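Local coordinates for protein methylenetetrahydrofolate--tRNA-(uracil-5-)-methyltransferase TrmFO (Thermus thermophilus, PDB 3G5S) that catalyses, as a flavoprotein using FAD, the folate-dependent methylation of uridine 54 in tRNA to 5-methyluridine, at residues 321-335 and 349-361. Residues are numbered along the deposited sequence; the frame is centred on the assembly and turned at random.
With EDO (1,2-ethanediol), chain E.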
ATOM      1  N   GLU A 321       6.861   2.220 -12.561  1.00 10.85           N
ATOM      2  CA  GLU A 321       6.668   3.251 -11.536  1.00 11.22           C
ATOM      3  C   GLU A 321       5.702   4.342 -12.007  1.00 10.41           C
ATOM      4  O   GLU A 321       5.222   5.147 -11.208  1.00 11.31           O
ATOM      5  CB  GLU A 321       8.003   3.860 -11.107  1.00 12.88           C
ATOM      6  CG  GLU A 321       8.662   4.758 -12.141  1.00 14.77           C
ATOM      7  CD  GLU A 321       9.414   3.989 -13.201  1.00 19.38           C
ATOM      8  OE1 GLU A 321       9.536   2.755 -13.079  1.00 19.51           O
ATOM      9  OE2 GLU A 321       9.888   4.625 -14.166  1.00 23.42           O
ATOM     10  N   THR A 322       5.444   4.359 -13.313  1.00  9.66           N
ATOM     11  CA  THR A 322       4.470   5.242 -13.939  1.00  9.64           C
ATOM     12  C   THR A 322       3.028   4.746 -13.756  1.00  9.15           C
ATOM     13  O   THR A 322       2.079   5.455 -14.112  1.00  9.93           O
ATOM     14  CB  THR A 322       4.731   5.254 -15.430  1.00 10.45           C
ATOM     15  OG1 THR A 322       4.677   3.896 -15.870  1.00 11.06           O
ATOM     16  CG2 THR A 322       6.120   5.850 -15.750  1.00 11.83           C
ATOM     17  N   LEU A 323       2.892   3.520 -13.238  1.00  9.06           N
ATOM     18  CA  LEU A 323       1.617   2.802 -13.082  1.00  9.44           C
ATOM     19  C   LEU A 323       1.042   2.270 -14.400  1.00  9.65           C
ATOM     20  O   LEU A 323      -0.061   1.718 -14.431  1.00  9.95           O
ATOM     21  CB  LEU A 323       0.582   3.599 -12.288  1.00  9.61           C
ATOM     22  CG  LEU A 323       1.040   3.978 -10.880  1.00 10.60           C
ATOM     23  CD1 LEU A 323       0.014   4.871 -10.221  1.00 11.13           C
ATOM     24  CD2 LEU A 323       1.321   2.731 -10.040  1.00 12.92           C
ATOM     25  N   GLU A 324       1.810   2.404 -15.476  1.00  9.74           N
ATOM     26  CA  GLU A 324       1.458   1.782 -16.745  1.00  9.91           C
ATOM     27  C   GLU A 324       1.884   0.321 -16.734  1.00  9.93           C
ATOM     28  O   GLU A 324       2.972  -0.020 -16.261  1.00 10.71           O
ATOM     29  CB  GLU A 324       2.157   2.527 -17.885  1.00 10.87           C
ATOM     30  CG  GLU A 324       1.659   2.159 -19.272  1.00 12.06           C
ATOM     31  CD  GLU A 324       2.287   3.000 -20.380  1.00 13.87           C
ATOM     32  OE1 GLU A 324       3.315   3.681 -20.150  1.00 15.81           O
ATOM     33  OE2 GLU A 324       1.744   2.976 -21.501  1.00 13.39           O
ATOM     34  N   PHE A 325       1.027  -0.545 -17.259  1.00  9.93           N
ATOM     35  CA  PHE A 325       1.383  -1.949 -17.407  1.00 10.21           C
ATOM     36  C   PHE A 325       2.566  -2.087 -18.353  1.00 10.94           C
ATOM     37  O   PHE A 325       2.560  -1.540 -19.463  1.00 12.15           O
ATOM     38  CB  PHE A 325       0.202  -2.753 -17.954  1.00 10.64           C
ATOM     39  CG  PHE A 325      -0.847  -3.107 -16.924  1.00 10.61           C
ATOM     40  CD1 PHE A 325      -1.793  -2.179 -16.509  1.00 10.84           C
ATOM     41  CD2 PHE A 325      -0.911  -4.387 -16.398  1.00 11.76           C
ATOM     42  CE1 PHE A 325      -2.770  -2.517 -15.583  1.00 11.67           C
ATOM     43  CE2 PHE A 325      -1.888  -4.727 -15.473  1.00 12.37           C
ATOM     44  CZ  PHE A 325      -2.817  -3.796 -15.068  1.00 11.95           C
ATOM     45  N   ARG A 326       3.561  -2.847 -17.920  1.00 11.77           N
ATOM     46  CA  ARG A 326       4.769  -3.060 -18.703  1.00 13.14           C
ATOM     47  C   ARG A 326       4.469  -3.671 -20.070  1.00 13.91           C
ATOM     48  O   ARG A 326       5.149  -3.367 -21.047  1.00 16.19           O
ATOM     49  CB  ARG A 326       5.750  -3.968 -17.953  1.00 14.47           C
ATOM     50  CG  ARG A 326       6.188  -3.467 -16.581  1.00 16.53           C
ATOM     51  CD  ARG A 326       7.112  -4.490 -15.927  1.00 18.36           C
ATOM     52  NE  ARG A 326       7.399  -4.201 -14.524  1.00 19.66           N
ATOM     53  CZ  ARG A 326       8.397  -3.432 -14.115  1.00 20.79           C
ATOM     54  NH1 ARG A 326       9.199  -2.857 -15.007  1.00 23.57           N
ATOM     55  NH2 ARG A 326       8.583  -3.235 -12.818  1.00 20.45           N
ATOM     56  N   GLU A 327       3.455  -4.532 -20.126  1.00 13.53           N
ATOM     57  CA  GLU A 327       3.132  -5.260 -21.347  1.00 14.54           C
ATOM     58  C   GLU A 327       1.766  -4.882 -21.923  1.00 14.23           C
ATOM     59  O   GLU A 327       1.204  -5.614 -22.735  1.00 15.91           O
ATOM     60  CB  GLU A 327       3.190  -6.770 -21.101  1.00 17.20           C
ATOM     61  CG  GLU A 327       4.527  -7.277 -20.584  1.00 20.18           C
ATOM     62  CD  GLU A 327       5.675  -6.991 -21.529  1.00 24.40           C
ATOM     63  OE1 GLU A 327       5.447  -6.965 -22.756  1.00 26.40           O
ATOM     64  OE2 GLU A 327       6.812  -6.805 -21.047  1.00 27.37           O
ATOM     65  N   ALA A 328       1.231  -3.742 -21.503  1.00 12.60           N
ATOM     66  CA  ALA A 328      -0.019  -3.247 -22.067  1.00 12.58           C
ATOM     67  C   ALA A 328       0.018  -1.730 -22.112  1.00 12.80           C
ATOM     68  O   ALA A 328      -0.398  -1.047 -21.177  1.00 12.26           O
ATOM     69  CB  ALA A 328      -1.224  -3.755 -21.287  1.00 13.59           C
ATOM     70  N   GLU A 329       0.545  -1.205 -23.211  1.00 13.67           N
ATOM     71  CA  GLU A 329       0.696   0.232 -23.368  1.00 14.67           C
ATOM     72  C   GLU A 329      -0.653   0.931 -23.241  1.00 12.63           C
ATOM     73  O   GLU A 329      -1.647   0.483 -23.807  1.00 13.58           O
ATOM     74  CB  GLU A 329       1.328   0.544 -24.727  1.00 18.25           C
ATOM     75  CG  GLU A 329       1.730   1.997 -24.918  1.00 24.22           C
ATOM     76  CD  GLU A 329       2.508   2.222 -26.202  1.00 28.07           C
ATOM     77  OE1 GLU A 329       2.750   1.237 -26.935  1.00 29.73           O
ATOM     78  OE2 GLU A 329       2.878   3.384 -26.479  1.00 30.46           O
ATOM     79  N   GLY A 330      -0.680   2.028 -22.492  1.00 11.91           N
ATOM     80  CA  GLY A 330      -1.888   2.809 -22.336  1.00 11.66           C
ATOM     81  C   GLY A 330      -2.910   2.208 -21.395  1.00 11.01           C
ATOM     82  O   GLY A 330      -4.028   2.703 -21.312  1.00 11.36           O
ATOM     83  N   LEU A 331      -2.529   1.144 -20.692  1.00 10.36           N
ATOM     84  CA  LEU A 331      -3.338   0.594 -19.605  1.00  9.90           C
ATOM     85  C   LEU A 331      -2.606   0.884 -18.303  1.00  9.03           C
ATOM     86  O   LEU A 331      -1.393   0.689 -18.225  1.00  9.28           O
ATOM     87  CB  LEU A 331      -3.521  -0.919 -19.774  1.00 10.80           C
ATOM     88  CG  LEU A 331      -4.476  -1.605 -18.798  1.00 11.52           C
ATOM     89  CD1 LEU A 331      -5.910  -1.126 -18.985  1.00 11.20           C
ATOM     90  CD2 LEU A 331      -4.396  -3.122 -18.917  1.00 12.36           C
ATOM     91  N   TYR A 332      -3.350   1.333 -17.294  1.00  9.22           N
ATOM     92  CA  TYR A 332      -2.780   1.728 -16.003  1.00  9.45           C
ATOM     93  C   TYR A 332      -3.587   1.091 -14.887  1.00  8.98           C
ATOM     94  O   TYR A 332      -4.764   0.762 -15.072  1.00  9.62           O
ATOM     95  CB  TYR A 332      -2.821   3.264 -15.824  1.00  9.97           C
ATOM     96  CG  TYR A 332      -2.213   3.991 -16.987  1.00  9.93           C
ATOM     97  CD1 TYR A 332      -2.950   4.198 -18.141  1.00 10.07           C
ATOM     98  CD2 TYR A 332      -0.889   4.430 -16.967  1.00 10.41           C
ATOM     99  CE1 TYR A 332      -2.411   4.797 -19.235  1.00 10.78           C
ATOM    100  CE2 TYR A 332      -0.333   5.055 -18.075  1.00 11.02           C
ATOM    101  CZ  TYR A 332      -1.111   5.232 -19.215  1.00 11.28           C
ATOM    102  OH  TYR A 332      -0.624   5.835 -20.351  1.00 12.76           O
ATOM    103  N   ALA A 333      -2.955   0.927 -13.727  1.00  9.20           N
ATOM    104  CA  ALA A 333      -3.669   0.523 -12.518  1.00  9.27           C
ATOM    105  C   ALA A 333      -3.445   1.559 -11.433  1.00  9.08           C
ATOM    106  O   ALA A 333      -2.384   2.172 -11.358  1.00 10.40           O
ATOM    107  CB  ALA A 333      -3.208  -0.844 -12.034  1.00 11.22           C
ATOM    108  N   ALA A 334      -4.448   1.740 -10.588  1.00  8.68           N
ATOM    109  CA  ALA A 334      -4.329   2.645  -9.456  1.00  9.12           C
ATOM    110  C   ALA A 334      -5.126   2.114  -8.281  1.00  8.90           C
ATOM    111  O   ALA A 334      -6.013   1.270  -8.440  1.00  9.68           O
ATOM    112  CB  ALA A 334      -4.805   4.042  -9.836  1.00 10.64           C
ATOM    113  N   GLY A 335      -4.805   2.616  -7.093  1.00  9.16           N
ATOM    114  CA  GLY A 335      -5.499   2.213  -5.891  1.00  9.55           C
ATOM    115  C   GLY A 335      -5.077   0.837  -5.430  1.00  8.83           C
ATOM    116  O   GLY A 335      -3.993   0.348  -5.759  1.00  9.25           O
ATOM    117  N   THR A 349      -2.109   7.416  -6.084  1.00  8.62           N
ATOM    118  CA  THR A 349      -1.818   6.626  -7.266  1.00  8.96           C
ATOM    119  C   THR A 349      -2.824   6.919  -8.386  1.00  8.13           C
ATOM    120  O   THR A 349      -2.460   6.883  -9.555  1.00  8.97           O
ATOM    121  CB  THR A 349      -1.706   5.117  -6.962  1.00  9.32           C
ATOM    122  OG1 THR A 349      -2.914   4.640  -6.362  1.00  9.86           O
ATOM    123  CG2 THR A 349      -0.496   4.828  -6.050  1.00 10.36           C
ATOM    124  N   GLY A 350      -4.073   7.216  -8.034  1.00  8.67           N
ATOM    125  CA  GLY A 350      -5.039   7.666  -9.031  1.00  9.17           C
ATOM    126  C   GLY A 350      -4.585   8.932  -9.742  1.00  8.76           C
ATOM    127  O   GLY A 350      -4.674   9.042 -10.968  1.00  9.44           O
ATOM    128  N   PHE A 351      -4.080   9.891  -8.970  1.00  9.23           N
ATOM    129  CA  PHE A 351      -3.515  11.094  -9.558  1.00  9.18           C
ATOM    130  C   PHE A 351      -2.437  10.754 -10.591  1.00  8.56           C
ATOM    131  O   PHE A 351      -2.452  11.268 -11.710  1.00  9.60           O
ATOM    132  CB  PHE A 351      -2.943  12.004  -8.460  1.00  9.66           C
ATOM    133  CG  PHE A 351      -1.963  13.021  -8.973  1.00  9.69           C
ATOM    134  CD1 PHE A 351      -2.395  14.138  -9.674  1.00 11.63           C
ATOM    135  CD2 PHE A 351      -0.609  12.848  -8.775  1.00 11.40           C
ATOM    136  CE1 PHE A 351      -1.496  15.065 -10.174  1.00 12.44           C
ATOM    137  CE2 PHE A 351       0.302  13.779  -9.267  1.00 12.69           C
ATOM    138  CZ  PHE A 351      -0.147  14.887  -9.964  1.00 12.94           C
ATOM    139  N   LEU A 352      -1.492   9.895 -10.224  1.00  8.68           N
ATOM    140  CA  LEU A 352      -0.380   9.605 -11.123  1.00  9.00           C
ATOM    141  C   LEU A 352      -0.833   8.844 -12.368  1.00  8.52           C
ATOM    142  O   LEU A 352      -0.406   9.143 -13.485  1.00  9.49           O
ATOM    143  CB  LEU A 352       0.749   8.868 -10.406  1.00  9.28           C
ATOM    144  CG  LEU A 352       1.987   8.609 -11.271  1.00 10.17           C
ATOM    145  CD1 LEU A 352       2.613   9.890 -11.808  1.00 11.52           C
ATOM    146  CD2 LEU A 352       3.011   7.797 -10.517  1.00 11.12           C
ATOM    147  N   ALA A 353      -1.702   7.860 -12.177  1.00  8.88           N
ATOM    148  CA  ALA A 353      -2.218   7.096 -13.309  1.00  9.58           C
ATOM    149  C   ALA A 353      -3.000   7.997 -14.252  1.00  9.01           C
ATOM    150  O   ALA A 353      -2.850   7.907 -15.470  1.00  9.60           O
ATOM    151  CB  ALA A 353      -3.076   5.938 -12.828  1.00  9.82           C
ATOM    152  N   GLY A 354      -3.833   8.870 -13.695  1.00  9.35           N
ATOM    153  CA  GLY A 354      -4.582   9.815 -14.502  1.00 10.07           C
ATOM    154  C   GLY A 354      -3.673  10.782 -15.243  1.00  9.49           C
ATOM    155  O   GLY A 354      -3.914  11.111 -16.404  1.00 10.28           O
ATOM    156  N   LEU A 355      -2.628  11.248 -14.567  1.00  9.71           N
ATOM    157  CA  LEU A 355      -1.659  12.136 -15.184  1.00  9.72           C
ATOM    158  C   LEU A 355      -1.000  11.458 -16.383  1.00  9.67           C
ATOM    159  O   LEU A 355      -0.887  12.047 -17.460  1.00 10.35           O
ATOM    160  CB  LEU A 355      -0.604  12.552 -14.156  1.00 10.64           C
ATOM    161  CG  LEU A 355       0.569  13.385 -14.677  1.00 11.67           C
ATOM    162  CD1 LEU A 355       0.118  14.680 -15.356  1.00 13.00           C
ATOM    163  CD2 LEU A 355       1.508  13.686 -13.521  1.00 12.12           C
ATOM    164  N   ASN A 356      -0.559  10.222 -16.194  1.00  9.41           N
ATOM    165  CA  ASN A 356       0.115   9.525 -17.275  1.00  9.60           C
ATOM    166  C   ASN A 356      -0.811   9.125 -18.414  1.00  9.77           C
ATOM    167  O   ASN A 356      -0.422   9.182 -19.576  1.00 10.39           O
ATOM    168  CB  ASN A 356       0.949   8.365 -16.745  1.00  9.90           C
ATOM    169  CG  ASN A 356       2.231   8.855 -16.104  1.00  9.66           C
ATOM    170  OD1 ASN A 356       2.787   9.870 -16.535  1.00 10.73           O
ATOM    171  ND2 ASN A 356       2.700   8.159 -15.075  1.00 10.23           N
ATOM    172  N   ALA A 357      -2.044   8.758 -18.083  1.00  9.63           N
ATOM    173  CA  ALA A 357      -3.051   8.487 -19.105  1.00 10.24           C
ATOM    174  C   ALA A 357      -3.363   9.752 -19.912  1.00  9.97           C
ATOM    175  O   ALA A 357      -3.509   9.696 -21.135  1.00 10.54           O
ATOM    176  CB  ALA A 357      -4.308   7.936 -18.462  1.00 10.35           C
ATOM    177  N   ALA A 358      -3.459  10.890 -19.225  1.00 10.22           N
ATOM    178  CA  ALA A 358      -3.710  12.161 -19.892  1.00 10.93           C
ATOM    179  C   ALA A 358      -2.554  12.482 -20.824  1.00 11.13           C
ATOM    180  O   ALA A 358      -2.745  12.892 -21.975  1.00 12.62           O
ATOM    181  CB  ALA A 358      -3.888  13.267 -18.867  1.00 11.65           C
ATOM    182  N   ARG A 359      -1.338  12.311 -20.317  1.00 11.38           N
ATOM    183  CA  ARG A 359      -0.161  12.550 -21.141  1.00 11.86           C
ATOM    184  C   ARG A 359      -0.128  11.642 -22.369  1.00 11.78           C
ATOM    185  O   ARG A 359       0.171  12.080 -23.479  1.00 12.71           O
ATOM    186  CB  ARG A 359       1.118  12.449 -20.302  1.00 12.51           C
ATOM    187  CG  ARG A 359       1.244  13.616 -19.311  1.00 12.06           C
ATOM    188  CD  ARG A 359       2.451  13.468 -18.376  1.00 12.84           C
ATOM    189  NE  ARG A 359       3.712  13.393 -19.107  1.00 13.02           N
ATOM    190  CZ  ARG A 359       4.384  14.446 -19.562  1.00 14.42           C
ATOM    191  NH1 ARG A 359       5.508  14.265 -20.236  1.00 15.57           N
ATOM    192  NH2 ARG A 359       3.941  15.679 -19.343  1.00 15.09           N
ATOM    193  N   LYS A 360      -0.489  10.375 -22.179  1.00 19.85           N
ATOM    194  CA  LYS A 360      -0.581   9.426 -23.301  1.00 19.85           C
ATOM    195  C   LYS A 360      -1.563   9.907 -24.373  1.00 19.84           C
ATOM    196  O   LYS A 360      -1.297   9.821 -25.589  1.00 12.93           O
ATOM    197  CB  LYS A 360      -1.056   8.067 -22.778  1.00 19.85           C
ATOM    198  CG  LYS A 360      -0.869   6.922 -23.764  1.00 19.85           C
ATOM    199  CD  LYS A 360       0.611   6.708 -24.042  1.00 19.85           C
ATOM    200  CE  LYS A 360       0.950   5.227 -24.183  1.00 19.85           C
ATOM    201  NZ  LYS A 360       0.748   4.659 -25.538  1.00 19.85           N
ATOM    202  N   ALA A 361      -2.701  10.396 -23.905  1.00 11.86           N
ATOM    203  CA  ALA A 361      -3.736  10.926 -24.787  1.00 12.56           C
ATOM    204  C   ALA A 361      -3.208  12.112 -25.601  1.00 13.08           C
ATOM    205  O   ALA A 361      -3.656  12.355 -26.726  1.00 14.53           O
ATOM    206  CB  ALA A 361      -4.970  11.317 -24.003  1.00 13.09           C
TER
HETATM  207  C1  EDO E 447       5.779   0.461 -21.283  1.00 24.57           C
HETATM  208  O1  EDO E 447       6.445  -0.807 -21.277  1.00 25.76           O
HETATM  209  C2  EDO E 447       4.320   0.270 -20.891  1.00 24.21           C
HETATM  210  O2  EDO E 447       3.657  -0.535 -21.874  1.00 22.63           O
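Strand 331-333 runs nearly antiparallel to helix 349-361, at 170° with the axes 8.4 Å apart, A334 packing on G350 and L323 on A353. Y332 turns one ring face to A353 O and A357 N, both offset toward its rim; its CE1 meets A357 CB at 3.7 Å, while N356 CB approaches obliquely. At one end T349, its hydroxyl turned between backbone N and carbonyl carbon (chi1 58°), accepts a hydrogen bond from G335 N at OG1 (2.9 Å), and G335 touches FAD. Midway, N356 ND2 gives T322 O a hydrogen bond of 2.9 Å, in the carbonyl plane and on a lone pair, while N356 OD1 takes V367 N. At the far end K360 bends past the Y332 hydroxyl, and its NZ forms a salt bridge with E329 OE2 (2.7 Å), met from above the carboxylate plane. Extended E324 takes G330 N on the anti lone pair of OE2 (2.8 Å), and K360 crosses it at about a right angle, CE 3.6 Å from OE2. With alanine at E324, G330 N loses this acceptor, so turn 328-331 would probably be less firmly held and K360 left with E329 as its one nearby countercharge in this contact. As in Rossmann-type FAD domains, the strand edges the parallel sheet beside strand 129-131, whose V130 touches A353 and A357; helix 11-22 packs against F351, helix 374-384 against L323 and L352.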